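Chitosanase (Bacillus subtilis subsp. subtilis str. 168, PDB 7C6C) hydrolyses internal beta-(1->4) linkages between D-glucosamine residues of partly acetylated chitosan, probably as a defence against invading fungi. Local coordinates at residues 136-147 / 181-192; 6-14 / 223-231. All blocks are in the same frame, centred on the assembly; numbering follows the deposited sequence.

In the fold
Contact 1 pairs helix 134-147 with helix 177-193, centred about 10 Å from the centre of the chain. Contact 2 joins the N-terminal helix 5-20 to residues 223-231, a turn and the start of the first strand of the C-terminal hairpin (229-233 and 237-241). Their centres lie 16 Å apart. Along the chain, contact 1 is nested inside the long loop that contact 2 closes. Helix 134-147 connects them: Ala138 packs on Ala11 and Leu225, and the hydroxyl of Tyr141 probably hydrogen-bonds Glu12. Helix 5-20 also carries Glu19, the predicted proton donor, about 5 Å from Gln146 of contact 1 between side chains. Contact 2 brings the two chain ends together, its Leu14 side chain about 9 Å from that of Glu19.

Contact 1 of 2, residues 136-147 / 181-192; sequences ARAVMYDTVIQH and LNKFLDVRYDDL
Ala136 rests on both methyls of Leu181, with its CB 4.0 Å from Leu181 CD1. One turn on, Val139 meets Leu181 tip to tip, and its CG1 slides past the Phe184 ring to reach Leu185 CD2. Met140 bends at chi2 and chi3, which lays its CE methyl over the centre of the Phe184 ring, 3.5 Å from the centroid. Its SD lies over the same face, a Met-aromatic contact. The two helical segments run nearly parallel, 18° apart, in the helical core of this family 46 glycosidase of the lysozyme clan. Arg188, its chain extended from CG to NE, brings its guanidinium to Asp142. Asp142 OD2 takes both Arg188 NH1 (2.9 Å) and Arg188 NH2 in an end-on salt bridge, using its anti lone pair for NH1. Asp142 OD1 is held by Thr15 and Arg210. Thr143 covers one face of the guanidinium, while its OG1 donates to Val139 O (2.7 Å). Gln146 OE1 receives Arg188 NH2 at 2.7 Å, on a lone pair in the carbonyl plane; the amide and guanidinium stand 82° apart. His147 NE2 accepts from Arg188 NE (3.0 Å), and its ND1 bonds to Asp154 O.

Contact 2 of 2, residues 6-14 / 223-231; sequences DQKRRAEQL and YNLNGPIHV
Gln7 and Arg10 of the N-terminal helix bind carbonyls of the turn before the C-terminal beta hairpin, whose first strand starts at Ile229. Gln7 NE2 donates to Asn224 O at 3.1 Å, tilted 24° from the carbonyl plane. Asn224 OD1 is equally near Gln7 NE2, but the angle is too poor for a bond. Asn224 ND2 donates to Asn226 OD1 (3.0 Å) within the turn. Arg10 carries the second bond: NH1 meets Leu225 O at 2.9 Å, on a lone pair in the carbonyl plane. Its chain is extended from CG to NE, and this lays the guanidinium against the backbone, with Gly227 N 3.3 Å above the centre of one face. Arg10 NE has a stronger partner, the terminal carboxylate of Lys242, which also pairs with Arg9. Both arginines thus tie the C-terminus to the first helix. Beneath these polar groups, the bond from CA to CB of Leu225 points toward the helix. Leu225 CD2 lies 3.5 Å from Gln7 O, whose hydrogen-bond donor is Ala11 N. Further along, Ile229 CD1 touches Arg10 CD, and Leu14 CD2 packs against Val231 CG2 at 3.9 Å.

Contact 1 of 2, residues 136-147 / 181-192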
loop_
_atom_site.group_PDB
_atom_site.type_symbol
_atom_site.label_atom_id
_atom_site.label_comp_id
_atom_site.label_asym_id
_atom_site.label_seq_id
_atom_site.Cartn_x
_atom_site.Cartn_y
_atom_site.Cartn_z
ATOM N N ALA A 136 12.047 -7.867 -4.496
ATOM C CA ALA A 136 11.685 -8.067 -3.094
ATOM C C ALA A 136 11.331 -6.745 -2.422
ATOM O O ALA A 136 10.355 -6.668 -1.667
ATOM C CB ALA A 136 12.807 -8.772 -2.339
ATOM N N ARG A 137 12.099 -5.690 -2.701
ATOM C CA ARG A 137 11.782 -4.374 -2.151
ATOM C C ARG A 137 10.430 -3.872 -2.646
ATOM O O ARG A 137 9.667 -3.271 -1.883
ATOM C CB ARG A 137 12.896 -3.380 -2.483
ATOM C CG ARG A 137 14.184 -3.654 -1.724
ATOM C CD ARG A 137 15.296 -2.714 -2.141
ATOM N NE ARG A 137 16.557 -3.092 -1.509
ATOM C CZ ARG A 137 17.763 -2.798 -1.988
ATOM N NH1 ARG A 137 17.889 -2.112 -3.116
ATOM N NH2 ARG A 137 18.847 -3.198 -1.339
ATOM N N ALA A 138 10.111 -4.119 -3.920
ATOM C CA ALA A 138 8.806 -3.731 -4.448
ATOM C C ALA A 138 7.681 -4.497 -3.764
ATOM O O ALA A 138 6.611 -3.937 -3.492
ATOM C CB ALA A 138 8.769 -3.955 -5.956
ATOM N N VAL A 139 7.899 -5.784 -3.490
ATOM C CA VAL A 139 6.902 -6.551 -2.751
ATOM C C VAL A 139 6.706 -5.968 -1.357
ATOM O O VAL A 139 5.571 -5.845 -0.881
ATOM C CB VAL A 139 7.270 -8.046 -2.709
ATOM C CG1 VAL A 139 6.308 -8.813 -1.809
ATOM C CG2 VAL A 139 7.287 -8.643 -4.117
ATOM N N MET A 140 7.805 -5.607 -0.675
ATOM C CA MET A 140 7.668 -5.006 0.651
ATOM C C MET A 140 6.880 -3.704 0.590
ATOM O O MET A 140 6.026 -3.445 1.447
ATOM C CB MET A 140 9.042 -4.746 1.281
ATOM C CG MET A 140 9.913 -5.976 1.496
ATOM S SD MET A 140 9.173 -7.306 2.467
ATOM C CE MET A 140 8.888 -8.514 1.170
ATOM N N TYR A 141 7.166 -2.875 -0.416
ATOM C CA TYR A 141 6.485 -1.594 -0.580
ATOM C C TYR A 141 4.983 -1.800 -0.767
ATOM O O TYR A 141 4.164 -1.160 -0.094
ATOM C CB TYR A 141 7.118 -0.901 -1.789
ATOM C CG TYR A 141 6.769 0.542 -2.091
ATOM C CD1 TYR A 141 6.047 1.341 -1.211
ATOM C CD2 TYR A 141 7.192 1.110 -3.289
ATOM C CE1 TYR A 141 5.755 2.663 -1.523
ATOM C CE2 TYR A 141 6.910 2.413 -3.608
ATOM C CZ TYR A 141 6.189 3.187 -2.724
ATOM O OH TYR A 141 5.912 4.500 -3.031
ATOM N N ASP A 142 4.600 -2.709 -1.667
ATOM C CA ASP A 142 3.182 -2.989 -1.865
ATOM C C ASP A 142 2.552 -3.540 -0.592
ATOM O O ASP A 142 1.407 -3.205 -0.256
ATOM C CB ASP A 142 2.990 -3.984 -3.005
ATOM C CG ASP A 142 1.532 -4.208 -3.312
ATOM O OD1 ASP A 142 0.893 -3.262 -3.812
ATOM O OD2 ASP A 142 1.018 -5.312 -3.025
ATOM N N THR A 143 3.288 -4.388 0.131
ATOM C CA THR A 143 2.743 -5.014 1.330
ATOM C C THR A 143 2.418 -3.978 2.397
ATOM O O THR A 143 1.345 -4.020 3.006
ATOM C CB THR A 143 3.720 -6.058 1.877
ATOM O OG1 THR A 143 3.931 -7.075 0.892
ATOM C CG2 THR A 143 3.167 -6.715 3.138
ATOM N N VAL A 144 3.331 -3.037 2.643
ATOM C CA VAL A 144 3.059 -2.074 3.707
ATOM C C VAL A 144 1.883 -1.178 3.343
ATOM O O VAL A 144 1.113 -0.768 4.218
ATOM C CB VAL A 144 4.328 -1.297 4.120
ATOM C CG1 VAL A 144 4.707 -0.254 3.084
ATOM C CG2 VAL A 144 4.133 -0.636 5.482
ATOM N N ILE A 145 1.701 -0.887 2.055
ATOM C CA ILE A 145 0.576 -0.057 1.641
ATOM C C ILE A 145 -0.743 -0.743 1.959
ATOM O O ILE A 145 -1.688 -0.103 2.437
ATOM C CB ILE A 145 0.706 0.333 0.157
ATOM C CG1 ILE A 145 1.796 1.395 -0.012
ATOM C CG2 ILE A 145 -0.630 0.827 -0.385
ATOM C CD1 ILE A 145 2.194 1.637 -1.429
ATOM N N GLN A 146 -0.833 -2.053 1.716
ATOM C CA GLN A 146 -2.088 -2.746 1.983
ATOM C C GLN A 146 -2.239 -3.115 3.457
ATOM O O GLN A 146 -3.322 -2.955 4.032
ATOM C CB GLN A 146 -2.220 -3.989 1.106
ATOM C CG GLN A 146 -3.502 -4.757 1.391
ATOM C CD GLN A 146 -3.758 -5.900 0.421
ATOM O OE1 GLN A 146 -2.831 -6.563 -0.045
ATOM N NE2 GLN A 146 -5.030 -6.159 0.144
ATOM N N HIS A 147 -1.173 -3.607 4.085
ATOM C CA HIS A 147 -1.272 -4.200 5.413
ATOM C C HIS A 147 -0.985 -3.222 6.543
ATOM O O HIS A 147 -1.336 -3.508 7.694
ATOM C CB HIS A 147 -0.311 -5.388 5.517
ATOM C CG HIS A 147 -0.649 -6.516 4.596
ATOM N ND1 HIS A 147 -1.249 -7.681 5.031
ATOM C CD2 HIS A 147 -0.470 -6.657 3.263
ATOM C CE1 HIS A 147 -1.420 -8.490 3.998
ATOM N NE2 HIS A 147 -0.958 -7.892 2.913
ATOM N N LEU A 181 11.629 -14.847 -0.620
ATOM C CA LEU A 181 10.530 -14.059 -1.169
ATOM C C LEU A 181 9.356 -14.943 -1.567
ATOM O O LEU A 181 8.198 -14.553 -1.399
ATOM C CB LEU A 181 11.015 -13.226 -2.353
ATOM C CG LEU A 181 9.999 -12.225 -2.910
ATOM C CD1 LEU A 181 9.653 -11.170 -1.865
ATOM C CD2 LEU A 181 10.534 -11.597 -4.191
ATOM N N ASN A 182 9.625 -16.140 -2.094
ATOM C CA ASN A 182 8.525 -17.051 -2.400
ATOM C C ASN A 182 7.763 -17.428 -1.137
ATOM O O ASN A 182 6.527 -17.493 -1.142
ATOM C CB ASN A 182 9.044 -18.289 -3.123
ATOM C CG ASN A 182 9.457 -17.990 -4.544
ATOM O OD1 ASN A 182 8.950 -17.058 -5.166
ATOM N ND2 ASN A 182 10.379 -18.782 -5.071
ATOM N N LYS A 183 8.480 -17.652 -0.035
ATOM C CA LYS A 183 7.805 -17.939 1.224
ATOM C C LYS A 183 7.044 -16.720 1.731
ATOM O O LYS A 183 5.948 -16.858 2.286
ATOM C CB LYS A 183 8.806 -18.443 2.263
ATOM C CG LYS A 183 9.589 -19.665 1.802
ATOM C CD LYS A 183 9.523 -20.808 2.807
ATOM C CE LYS A 183 10.335 -22.013 2.331
ATOM N NZ LYS A 183 9.884 -23.294 2.952
ATOM N N PHE A 184 7.605 -15.519 1.545
ATOM C CA PHE A 184 6.895 -14.304 1.928
ATOM C C PHE A 184 5.578 -14.181 1.176
ATOM O O PHE A 184 4.545 -13.843 1.765
ATOM C CB PHE A 184 7.764 -13.076 1.659
ATOM C CG PHE A 184 7.163 -11.797 2.173
ATOM C CD1 PHE A 184 6.272 -11.066 1.401
ATOM C CD2 PHE A 184 7.461 -11.343 3.450
ATOM C CE1 PHE A 184 5.707 -9.905 1.890
ATOM C CE2 PHE A 184 6.903 -10.178 3.938
ATOM C CZ PHE A 184 6.024 -9.461 3.157
ATOM N N LEU A 185 5.600 -14.440 -0.132
ATOM C CA LEU A 185 4.373 -14.364 -0.915
ATOM C C LEU A 185 3.350 -15.388 -0.428
ATOM O O LEU A 185 2.150 -15.099 -0.378
ATOM C CB LEU A 185 4.693 -14.513 -2.405
ATOM C CG LEU A 185 5.472 -13.333 -3.003
ATOM C CD1 LEU A 185 6.064 -13.702 -4.359
ATOM C CD2 LEU A 185 4.573 -12.114 -3.135
ATOM N N ASP A 186 3.812 -16.580 -0.030
ATOM C CA ASP A 186 2.920 -17.576 0.561
ATOM C C ASP A 186 2.300 -17.064 1.857
ATOM O O ASP A 186 1.093 -17.210 2.088
ATOM C CB ASP A 186 3.697 -18.858 0.863
ATOM C CG ASP A 186 4.073 -19.629 -0.378
ATOM O OD1 ASP A 186 3.554 -19.319 -1.470
ATOM O OD2 ASP A 186 4.884 -20.572 -0.244
ATOM N N VAL A 187 3.131 -16.490 2.732
ATOM C CA VAL A 187 2.654 -15.965 4.007
ATOM C C VAL A 187 1.651 -14.843 3.775
ATOM O O VAL A 187 0.609 -14.769 4.438
ATOM C CB VAL A 187 3.852 -15.508 4.859
ATOM C CG1 VAL A 187 3.396 -14.628 6.013
ATOM C CG2 VAL A 187 4.633 -16.716 5.374
ATOM N N ARG A 188 1.944 -13.954 2.827
ATOM C CA ARG A 188 1.018 -12.865 2.544
ATOM C C ARG A 188 -0.297 -13.386 1.979
ATOM O O ARG A 188 -1.370 -12.918 2.370
ATOM C CB ARG A 188 1.659 -11.848 1.601
ATOM C CG ARG A 188 0.767 -10.653 1.359
ATOM C CD ARG A 188 1.469 -9.553 0.589
ATOM N NE ARG A 188 0.569 -8.422 0.412
ATOM C CZ ARG A 188 0.731 -7.466 -0.497
ATOM N NH1 ARG A 188 1.779 -7.494 -1.315
ATOM N NH2 ARG A 188 -0.166 -6.487 -0.586
ATOM N N TYR A 189 -0.234 -14.351 1.057
ATOM C CA TYR A 189 -1.455 -14.958 0.537
ATOM C C TYR A 189 -2.318 -15.499 1.669
ATOM O O TYR A 189 -3.530 -15.260 1.716
ATOM C CB TYR A 189 -1.104 -16.081 -0.440
ATOM C CG TYR A 189 -2.315 -16.813 -0.970
ATOM C CD1 TYR A 189 -2.974 -16.367 -2.108
ATOM C CD2 TYR A 189 -2.811 -17.943 -0.328
ATOM C CE1 TYR A 189 -4.084 -17.025 -2.596
ATOM C CE2 TYR A 189 -3.924 -18.605 -0.808
ATOM C CZ TYR A 189 -4.554 -18.143 -1.944
ATOM O OH TYR A 189 -5.663 -18.791 -2.437
ATOM N N ASP A 190 -1.703 -16.244 2.588
ATOM C CA ASP A 190 -2.453 -16.816 3.700
ATOM C C ASP A 190 -3.083 -15.724 4.551
ATOM O O ASP A 190 -4.215 -15.869 5.026
ATOM C CB ASP A 190 -1.535 -17.689 4.555
ATOM C CG ASP A 190 -1.131 -18.974 3.858
ATOM O OD1 ASP A 190 -1.802 -19.368 2.880
ATOM O OD2 ASP A 190 -0.143 -19.593 4.300
ATOM N N ASP A 191 -2.370 -14.619 4.748
ATOM C CA ASP A 191 -2.914 -13.541 5.565
ATOM C C ASP A 191 -4.080 -12.844 4.872
ATOM O O ASP A 191 -5.056 -12.461 5.526
ATOM C CB ASP A 191 -1.817 -12.537 5.908
ATOM C CG ASP A 191 -2.275 -11.523 6.919
ATOM O OD1 ASP A 191 -2.587 -11.960 8.043
ATOM O OD2 ASP A 191 -2.340 -10.319 6.599
ATOM N N LEU A 192 -3.993 -12.671 3.551
ATOM C CA LEU A 192 -5.084 -12.043 2.811
ATOM C C LEU A 192 -6.323 -12.926 2.798
ATOM O O LEU A 192 -7.448 -12.414 2.801
ATOM C CB LEU A 192 -4.642 -11.723 1.383
ATOM C CG LEU A 192 -3.587 -10.625 1.248
ATOM C CD1 LEU A 192 -3.094 -10.558 -0.188
ATOM C CD2 LEU A 192 -4.137 -9.280 1.716
#

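Contact 2 of 2, residues 6-14 / 223-231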
loop_
_atom_site.group_PDB
_atom_site.type_symbol
_atom_site.label_atom_id
_atom_site.label_comp_id
_atom_site.label_asym_id
_atom_site.label_seq_id
_atom_site.Cartn_x
_atom_site.Cartn_y
_atom_site.Cartn_z
ATOM N N ASP A 6 13.506 4.166 -12.006
ATOM C CA ASP A 6 12.665 3.295 -12.822
ATOM C C ASP A 6 12.027 2.193 -11.988
ATOM O O ASP A 6 10.839 1.892 -12.156
ATOM C CB ASP A 6 13.472 2.662 -13.959
ATOM C CG ASP A 6 13.837 3.643 -15.043
ATOM O OD1 ASP A 6 13.126 4.651 -15.207
ATOM O OD2 ASP A 6 14.827 3.377 -15.755
ATOM N N GLN A 7 12.805 1.558 -11.109
ATOM C CA GLN A 7 12.260 0.467 -10.306
ATOM C C GLN A 7 11.142 0.953 -9.398
ATOM O O GLN A 7 10.134 0.256 -9.219
ATOM C CB GLN A 7 13.356 -0.174 -9.460
ATOM C CG GLN A 7 14.439 -0.854 -10.265
ATOM C CD GLN A 7 15.703 -1.087 -9.464
ATOM O OE1 GLN A 7 15.970 -0.405 -8.466
ATOM N NE2 GLN A 7 16.499 -2.042 -9.911
ATOM N N LYS A 8 11.317 2.136 -8.798
ATOM C CA LYS A 8 10.294 2.673 -7.907
ATOM C C LYS A 8 9.011 2.972 -8.670
ATOM O O LYS A 8 7.909 2.679 -8.190
ATOM C CB LYS A 8 10.814 3.932 -7.208
ATOM C CG LYS A 8 9.949 4.413 -6.049
ATOM C CD LYS A 8 10.653 5.521 -5.269
ATOM C CE LYS A 8 9.808 6.043 -4.112
ATOM N NZ LYS A 8 8.719 6.955 -4.552
ATOM N N ARG A 9 9.134 3.565 -9.861
ATOM C CA ARG A 9 7.962 3.808 -10.691
ATOM C C ARG A 9 7.247 2.503 -11.012
ATOM O O ARG A 9 6.019 2.417 -10.910
ATOM C CB ARG A 9 8.350 4.536 -11.980
ATOM C CG ARG A 9 7.150 4.758 -12.895
ATOM C CD ARG A 9 7.500 5.329 -14.264
ATOM N NE ARG A 9 8.654 4.685 -14.882
ATOM C CZ ARG A 9 8.652 3.507 -15.497
ATOM N NH1 ARG A 9 7.531 2.790 -15.590
ATOM N NH2 ARG A 9 9.792 3.050 -16.016
ATOM N N ARG A 10 8.001 1.476 -11.418
ATOM C CA ARG A 10 7.384 0.195 -11.751
ATOM C C ARG A 10 6.666 -0.399 -10.547
ATOM O O ARG A 10 5.547 -0.917 -10.674
ATOM C CB ARG A 10 8.437 -0.768 -12.304
ATOM C CG ARG A 10 9.010 -0.298 -13.623
ATOM C CD ARG A 10 10.006 -1.265 -14.233
ATOM N NE ARG A 10 10.497 -0.696 -15.483
ATOM C CZ ARG A 10 11.769 -0.436 -15.755
ATOM N NH1 ARG A 10 12.724 -0.754 -14.890
ATOM N NH2 ARG A 10 12.077 0.133 -16.911
ATOM N N ALA A 11 7.302 -0.345 -9.372
ATOM C CA ALA A 11 6.663 -0.833 -8.153
ATOM C C ALA A 11 5.354 -0.106 -7.896
ATOM O O ALA A 11 4.350 -0.725 -7.515
ATOM C CB ALA A 11 7.607 -0.647 -6.968
ATOM N N GLU A 12 5.348 1.213 -8.095
ATOM C CA GLU A 12 4.148 2.004 -7.848
ATOM C C GLU A 12 3.064 1.728 -8.883
ATOM O O GLU A 12 1.870 1.746 -8.552
ATOM C CB GLU A 12 4.518 3.488 -7.780
ATOM C CG GLU A 12 5.362 3.779 -6.555
ATOM C CD GLU A 12 5.976 5.165 -6.511
ATOM O OE1 GLU A 12 6.100 5.812 -7.571
ATOM O OE2 GLU A 12 6.348 5.604 -5.400
ATOM N N GLN A 13 3.444 1.477 -10.137
ATOM C CA GLN A 13 2.444 1.150 -11.146
ATOM C C GLN A 13 1.838 -0.228 -10.911
ATOM O O GLN A 13 0.649 -0.438 -11.187
ATOM C CB GLN A 13 3.027 1.316 -12.548
ATOM C CG GLN A 13 3.326 2.772 -12.841
ATOM C CD GLN A 13 3.773 3.006 -14.261
ATOM O OE1 GLN A 13 3.800 2.083 -15.078
ATOM N NE2 GLN A 13 4.133 4.248 -14.567
ATOM N N LEU A 14 2.624 -1.169 -10.372
ATOM C CA LEU A 14 2.057 -2.441 -9.932
ATOM C C LEU A 14 1.027 -2.217 -8.827
ATOM O O LEU A 14 -0.121 -2.677 -8.924
ATOM C CB LEU A 14 3.170 -3.378 -9.454
ATOM C CG LEU A 14 4.046 -3.958 -10.568
ATOM C CD1 LEU A 14 5.339 -4.516 -10.001
ATOM C CD2 LEU A 14 3.278 -5.018 -11.348
ATOM N N TYR A 223 14.122 -10.159 -11.186
ATOM C CA TYR A 223 14.313 -9.654 -9.826
ATOM C C TYR A 223 14.851 -8.229 -9.785
ATOM O O TYR A 223 14.729 -7.569 -8.748
ATOM C CB TYR A 223 15.193 -10.599 -9.011
ATOM C CG TYR A 223 14.471 -11.853 -8.590
ATOM C CD1 TYR A 223 14.407 -12.947 -9.441
ATOM C CD2 TYR A 223 13.844 -11.945 -7.352
ATOM C CE1 TYR A 223 13.752 -14.101 -9.075
ATOM C CE2 TYR A 223 13.175 -13.099 -6.978
ATOM C CZ TYR A 223 13.139 -14.176 -7.852
ATOM O OH TYR A 223 12.491 -15.342 -7.513
ATOM N N ASN A 224 15.431 -7.738 -10.876
ATOM C CA ASN A 224 15.836 -6.340 -10.953
ATOM C C ASN A 224 14.697 -5.423 -11.370
ATOM O O ASN A 224 14.900 -4.205 -11.450
ATOM C CB ASN A 224 17.015 -6.158 -11.909
ATOM C CG ASN A 224 17.803 -4.890 -11.624
ATOM O OD1 ASN A 224 18.158 -4.609 -10.480
ATOM N ND2 ASN A 224 18.066 -4.115 -12.660
ATOM N N LEU A 225 13.515 -5.975 -11.638
ATOM C CA LEU A 225 12.350 -5.180 -12.021
ATOM C C LEU A 225 12.658 -4.326 -13.247
ATOM O O LEU A 225 12.358 -3.131 -13.292
ATOM C CB LEU A 225 11.823 -4.332 -10.856
ATOM C CG LEU A 225 10.313 -4.111 -10.741
ATOM C CD1 LEU A 225 9.550 -5.419 -10.627
ATOM C CD2 LEU A 225 10.029 -3.226 -9.541
ATOM N N ASN A 226 13.291 -4.953 -14.238
ATOM C CA ASN A 226 13.517 -4.319 -15.526
ATOM C C ASN A 226 12.206 -4.230 -16.303
ATOM O O ASN A 226 11.258 -4.981 -16.064
ATOM C CB ASN A 226 14.509 -5.141 -16.350
ATOM C CG ASN A 226 15.899 -5.184 -15.739
ATOM O OD1 ASN A 226 16.315 -4.269 -15.038
ATOM N ND2 ASN A 226 16.628 -6.246 -16.024
ATOM N N GLY A 227 12.170 -3.316 -17.268
ATOM C CA GLY A 227 11.004 -3.146 -18.100
ATOM C C GLY A 227 11.287 -3.376 -19.570
ATOM O O GLY A 227 12.442 -3.437 -19.998
ATOM N N PRO A 228 10.227 -3.511 -20.380
ATOM C CA PRO A 228 8.822 -3.473 -19.960
ATOM C C PRO A 228 8.416 -4.721 -19.198
ATOM O O PRO A 228 8.989 -5.797 -19.404
ATOM C CB PRO A 228 8.068 -3.415 -21.296
ATOM C CG PRO A 228 8.977 -4.116 -22.263
ATOM C CD PRO A 228 10.364 -3.714 -21.834
ATOM N N ILE A 229 7.420 -4.561 -18.330
ATOM C CA ILE A 229 6.781 -5.657 -17.617
ATOM C C ILE A 229 5.375 -5.803 -18.174
ATOM O O ILE A 229 4.654 -4.811 -18.325
ATOM C CB ILE A 229 6.721 -5.370 -16.107
ATOM C CG1 ILE A 229 8.128 -5.373 -15.506
ATOM C CG2 ILE A 229 5.795 -6.367 -15.405
ATOM C CD1 ILE A 229 8.189 -4.834 -14.097
ATOM N N HIS A 230 4.977 -7.029 -18.475
ATOM C CA HIS A 230 3.596 -7.309 -18.846
ATOM C C HIS A 230 2.899 -8.030 -17.709
ATOM O O HIS A 230 3.376 -9.064 -17.237
ATOM C CB HIS A 230 3.507 -8.102 -20.145
ATOM C CG HIS A 230 4.029 -7.340 -21.313
ATOM N ND1 HIS A 230 5.326 -7.468 -21.766
ATOM C CD2 HIS A 230 3.452 -6.391 -22.085
ATOM C CE1 HIS A 230 5.512 -6.658 -22.792
ATOM N NE2 HIS A 230 4.391 -5.992 -23.003
ATOM N N VAL A 231 1.784 -7.470 -17.272
ATOM C CA VAL A 231 0.923 -8.083 -16.277
ATOM C C VAL A 231 -0.229 -8.739 -17.018
ATOM O O VAL A 231 -0.872 -8.104 -17.863
ATOM C CB VAL A 231 0.405 -7.024 -15.291
ATOM C CG1 VAL A 231 -0.655 -7.617 -14.379
ATOM C CG2 VAL A 231 1.567 -6.452 -14.496
#